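PDB 3TR3: BolA from Coxiella burnetii, which is of unknown function but belongs to the BolA/IbaG family, is probably stress-induced and can bind a cobalt(II) ion. Local coordinates for residues H31-F42 and I66-P76. Numbering follows the deposited sequence.
Sequences HHFEAVVLCPTF and IHALSLKTYTP. With CO (cobalt (II) ion), chain D.
Val37 O receives Tyr74 N at 2.8 Å, with Thr73 CA adding a CA-H...O contact at 3.3 Å. Across the pair, Tyr74 O is held in the same manner by Cys39 N and Leu38 CA. Eight backbone hydrogen bonds, from His31 O to Cys39 N, join segment 31-42 to strand 68-74; strands 32-38 and 68-74 run parallel at 21°. The Phe33-Ser70 bond is nearly straight at nitrogen (171°), but Ser70 N lies above the carbonyl plane of Phe33.

At one end, His32 NE2 and His67 NE2 each bind cobalt at 2.2 Å. The two nitrogens are 3.0 Å apart because they share the metal; no hydrogen bond links them. With chi1 at 160°, the His67 ring turns away from the backbone nitrogen and reaches over to the metal beside His32. Ala68 CB covers one face of the His32 ring in a CH-pi contact, 3.8 Å from its centroid. Asp29 accepts hydrogen bonds from the backbone N of both His31 and His32.

Phe33, Ala35, Leu69 and Leu71 form an apolar face; all but Leu71 are buried. Leu69 CD1 touches both Phe33 CB and Ala35 CB, and Leu71 CD2 reaches Ala35 CB. Helices 7-17 and 47-57 pack on this side. On the other face, Val36 CG1 meets the edge of the Tyr74 ring at CE2 (3.5 Å), while Leu38 CD2 touches Tyr74 CB.

Past strand 32-38, the 3-10 turn 40-42 folds Phe42 back so that its ring packs on Thr73 CB. Cys39 CB lies over the centre of one ring face. Thr75 caps the N-terminus of helix 76-80 through OG1 to Glu78 N.

Strands 32-38 and 68-74 are adjacent and parallel, joined by helices 47-57 and 59-65: a beta-alpha-beta crossover in the mixed sheet of the BolA fold.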
loop_
_atom_site.group_PDB
_atom_site.type_symbol
_atom_site.label_atom_id
_atom_site.label_comp_id
_atom_site.label_asym_id
_atom_site.label_seq_id
_atom_site.Cartn_x
_atom_site.Cartn_y
_atom_site.Cartn_z
ATOM N N HIS B 31 -0.244 15.522 7.045
ATOM C CA HIS B 31 -1.332 15.999 7.902
ATOM C C HIS B 31 -2.629 15.266 7.630
ATOM O O HIS B 31 -3.241 14.768 8.554
ATOM C CB HIS B 31 -1.515 17.536 7.799
ATOM C CG HIS B 31 -0.558 18.269 8.672
ATOM N ND1 HIS B 31 0.786 18.359 8.377
ATOM C CD2 HIS B 31 -0.718 18.809 9.906
ATOM C CE1 HIS B 31 1.412 18.957 9.381
ATOM N NE2 HIS B 31 0.525 19.240 10.317
ATOM N N HIS B 32 -3.059 15.194 6.371
ATOM C CA HIS B 32 -4.261 14.418 6.053
ATOM C C HIS B 32 -3.884 13.108 5.329
ATOM O O HIS B 32 -3.114 13.108 4.403
ATOM C CB HIS B 32 -5.295 15.268 5.289
ATOM C CG HIS B 32 -5.961 16.326 6.134
ATOM N ND1 HIS B 32 -7.298 16.270 6.501
ATOM C CD2 HIS B 32 -5.465 17.453 6.720
ATOM C CE1 HIS B 32 -7.596 17.323 7.243
ATOM N NE2 HIS B 32 -6.496 18.062 7.388
ATOM N N PHE B 33 -4.368 11.979 5.822
ATOM C CA PHE B 33 -4.013 10.686 5.273
ATOM C C PHE B 33 -5.288 9.866 5.011
ATOM O O PHE B 33 -6.354 10.164 5.562
ATOM C CB PHE B 33 -3.121 9.918 6.254
ATOM C CG PHE B 33 -1.793 10.565 6.537
ATOM C CD1 PHE B 33 -0.655 10.214 5.792
ATOM C CD2 PHE B 33 -1.662 11.493 7.570
ATOM C CE1 PHE B 33 0.600 10.791 6.084
ATOM C CE2 PHE B 33 -0.416 12.096 7.858
ATOM C CZ PHE B 33 0.708 11.749 7.122
ATOM N N GLU B 34 -5.153 8.855 4.153
ATOM C CA GLU B 34 -6.164 7.822 3.918
ATOM C C GLU B 34 -5.445 6.502 3.916
ATOM O O GLU B 34 -4.352 6.379 3.360
ATOM C CB GLU B 34 -6.842 7.973 2.560
ATOM C CG GLU B 34 -7.563 9.278 2.345
ATOM C CD GLU B 34 -7.786 9.566 0.861
ATOM O OE1 GLU B 34 -7.133 8.907 0.010
ATOM O OE2 GLU B 34 -8.616 10.453 0.546
ATOM N N ALA B 35 -6.064 5.502 4.525
ATOM C CA ALA B 35 -5.488 4.178 4.579
ATOM C C ALA B 35 -6.579 3.149 4.287
ATOM O O ALA B 35 -7.735 3.345 4.662
ATOM C CB ALA B 35 -4.838 3.934 5.961
ATOM N N VAL B 36 -6.215 2.084 3.576
ATOM C CA VAL B 36 -7.104 0.974 3.321
ATOM C C VAL B 36 -6.426 -0.135 4.071
ATOM O O VAL B 36 -5.236 -0.375 3.866
ATOM C CB VAL B 36 -7.244 0.621 1.826
ATOM C CG1 VAL B 36 -8.265 -0.487 1.630
ATOM C CG2 VAL B 36 -7.619 1.870 0.993
ATOM N N VAL B 37 -7.165 -0.729 5.018
ATOM C CA VAL B 37 -6.621 -1.718 5.941
ATOM C C VAL B 37 -7.410 -3.007 5.797
ATOM O O VAL B 37 -8.649 -2.980 5.778
ATOM C CB VAL B 37 -6.677 -1.237 7.414
ATOM C CG1 VAL B 37 -5.963 -2.240 8.311
ATOM C CG2 VAL B 37 -6.016 0.105 7.551
ATOM N N LEU B 38 -6.685 -4.115 5.632
ATOM C CA LEU B 38 -7.276 -5.435 5.616
ATOM C C LEU B 38 -6.898 -6.099 6.933
ATOM O O LEU B 38 -5.732 -6.045 7.339
ATOM C CB LEU B 38 -6.811 -6.300 4.415
ATOM C CG LEU B 38 -6.937 -5.785 2.965
ATOM C CD1 LEU B 38 -6.808 -6.883 1.843
ATOM C CD2 LEU B 38 -8.174 -4.942 2.727
ATOM N N CYS B 39 -7.891 -6.711 7.594
ATOM C CA CYS B 39 -7.680 -7.506 8.804
ATOM C C CYS B 39 -8.847 -8.502 8.989
ATOM O O CYS B 39 -10.017 -8.092 8.961
ATOM C CB CYS B 39 -7.575 -6.582 10.019
ATOM S SG CYS B 39 -6.924 -7.388 11.483
ATOM N N PRO B 40 -8.535 -9.810 9.162
ATOM C CA PRO B 40 -9.587 -10.812 9.416
ATOM C C PRO B 40 -10.315 -10.576 10.757
ATOM O O PRO B 40 -11.443 -11.022 10.926
ATOM C CB PRO B 40 -8.815 -12.146 9.419
ATOM C CG PRO B 40 -7.396 -11.764 9.792
ATOM C CD PRO B 40 -7.189 -10.418 9.140
ATOM N N THR B 41 -9.684 -9.843 11.669
ATOM C CA THR B 41 -10.274 -9.475 12.956
ATOM C C THR B 41 -11.513 -8.561 12.814
ATOM O O THR B 41 -12.328 -8.431 13.731
ATOM C CB THR B 41 -9.176 -8.836 13.867
ATOM O OG1 THR B 41 -8.187 -9.824 14.175
ATOM C CG2 THR B 41 -9.724 -8.279 15.154
ATOM N N PHE B 42 -11.664 -7.927 11.660
ATOM C CA PHE B 42 -12.818 -7.048 11.433
ATOM C C PHE B 42 -14.073 -7.890 11.178
ATOM O O PHE B 42 -15.174 -7.363 11.137
ATOM C CB PHE B 42 -12.608 -6.087 10.243
ATOM C CG PHE B 42 -11.431 -5.138 10.386
ATOM C CD1 PHE B 42 -10.982 -4.732 11.626
ATOM C CD2 PHE B 42 -10.790 -4.637 9.249
ATOM C CE1 PHE B 42 -9.890 -3.847 11.729
ATOM C CE2 PHE B 42 -9.718 -3.749 9.347
ATOM C CZ PHE B 42 -9.270 -3.347 10.607
ATOM N N ILE B 66 -0.424 12.275 14.162
ATOM C CA ILE B 66 -1.248 12.212 12.965
ATOM C C ILE B 66 -2.432 13.151 13.107
ATOM O O ILE B 66 -3.299 12.921 13.936
ATOM C CB ILE B 66 -1.746 10.787 12.710
ATOM C CG1 ILE B 66 -0.597 9.790 12.701
ATOM C CG2 ILE B 66 -2.565 10.682 11.432
ATOM C CD1 ILE B 66 -1.087 8.386 12.530
ATOM N N HIS B 67 -2.463 14.212 12.300
ATOM C CA HIS B 67 -3.516 15.212 12.393
ATOM C C HIS B 67 -4.880 14.636 11.959
ATOM O O HIS B 67 -5.895 14.802 12.661
ATOM C CB HIS B 67 -3.078 16.494 11.627
ATOM C CG HIS B 67 -4.195 17.422 11.234
ATOM N ND1 HIS B 67 -4.756 18.335 12.102
ATOM C CD2 HIS B 67 -4.804 17.621 10.037
ATOM C CE1 HIS B 67 -5.693 19.024 11.475
ATOM N NE2 HIS B 67 -5.741 18.608 10.221
ATOM N N ALA B 68 -4.926 13.952 10.818
ATOM C CA ALA B 68 -6.205 13.414 10.315
ATOM C C ALA B 68 -5.971 12.148 9.543
ATOM O O ALA B 68 -5.000 12.053 8.783
ATOM C CB ALA B 68 -6.946 14.430 9.461
ATOM N N LEU B 69 -6.815 11.149 9.793
ATOM C CA LEU B 69 -6.651 9.859 9.168
ATOM C C LEU B 69 -8.000 9.273 8.817
ATOM O O LEU B 69 -8.756 8.975 9.674
ATOM C CB LEU B 69 -5.898 8.921 10.090
ATOM C CG LEU B 69 -5.821 7.479 9.595
ATOM C CD1 LEU B 69 -5.216 7.408 8.163
ATOM C CD2 LEU B 69 -5.024 6.646 10.571
ATOM N N SER B 70 -8.282 9.119 7.534
ATOM C CA SER B 70 -9.533 8.600 7.015
ATOM C C SER B 70 -9.296 7.122 6.685
ATOM O O SER B 70 -8.221 6.777 6.206
ATOM C CB SER B 70 -9.877 9.436 5.774
ATOM O OG SER B 70 -10.801 8.810 4.917
ATOM N N LEU B 71 -10.253 6.230 6.961
ATOM C CA LEU B 71 -9.996 4.769 6.808
ATOM C C LEU B 71 -11.027 4.048 5.972
ATOM O O LEU B 71 -12.204 4.366 6.040
ATOM C CB LEU B 71 -9.911 4.013 8.162
ATOM C CG LEU B 71 -8.918 4.425 9.244
ATOM C CD1 LEU B 71 -9.273 3.786 10.666
ATOM C CD2 LEU B 71 -7.470 4.094 8.826
ATOM N N LYS B 72 -10.562 3.087 5.179
ATOM C CA LYS B 72 -11.420 2.006 4.698
ATOM C C LYS B 72 -10.887 0.690 5.246
ATOM O O LYS B 72 -9.713 0.373 5.063
ATOM C CB LYS B 72 -11.523 1.938 3.189
ATOM C CG LYS B 72 -12.176 3.134 2.552
ATOM C CD LYS B 72 -11.971 3.117 1.014
ATOM C CE LYS B 72 -12.664 4.306 0.361
ATOM N NZ LYS B 72 -12.383 4.366 -1.091
ATOM N N THR B 73 -11.768 -0.057 5.924
ATOM C CA THR B 73 -11.399 -1.283 6.642
ATOM C C THR B 73 -12.109 -2.496 6.070
ATOM O O THR B 73 -13.323 -2.529 6.026
ATOM C CB THR B 73 -11.724 -1.155 8.155
ATOM O OG1 THR B 73 -13.050 -0.633 8.331
ATOM C CG2 THR B 73 -10.701 -0.216 8.845
ATOM N N TYR B 74 -11.352 -3.488 5.614
ATOM C CA TYR B 74 -11.948 -4.657 4.988
ATOM C C TYR B 74 -11.434 -5.923 5.641
ATOM O O TYR B 74 -10.316 -5.970 6.141
ATOM C CB TYR B 74 -11.617 -4.742 3.478
ATOM C CG TYR B 74 -12.092 -3.561 2.643
ATOM C CD1 TYR B 74 -13.406 -3.471 2.196
ATOM C CD2 TYR B 74 -11.211 -2.540 2.292
ATOM C CE1 TYR B 74 -13.841 -2.389 1.454
ATOM C CE2 TYR B 74 -11.628 -1.464 1.542
ATOM C CZ TYR B 74 -12.939 -1.379 1.123
ATOM O OH TYR B 74 -13.328 -0.286 0.361
ATOM N N THR B 75 -12.253 -6.963 5.623
ATOM C CA THR B 75 -11.699 -8.277 5.826
ATOM C C THR B 75 -11.061 -8.688 4.513
ATOM O O THR B 75 -11.459 -8.226 3.446
ATOM C CB THR B 75 -12.771 -9.338 6.194
ATOM O OG1 THR B 75 -13.731 -9.468 5.133
ATOM C CG2 THR B 75 -13.453 -8.995 7.518
ATOM N N PRO B 76 -10.084 -9.582 4.589
ATOM C CA PRO B 76 -9.523 -10.172 3.375
ATOM C C PRO B 76 -10.596 -10.674 2.419
ATOM O O PRO B 76 -10.467 -10.425 1.216
ATOM C CB PRO B 76 -8.667 -11.320 3.905
ATOM C CG PRO B 76 -8.300 -10.919 5.324
ATOM C CD PRO B 76 -9.394 -10.020 5.822
HETATM CO CO CO D . -6.699 19.860 8.621
#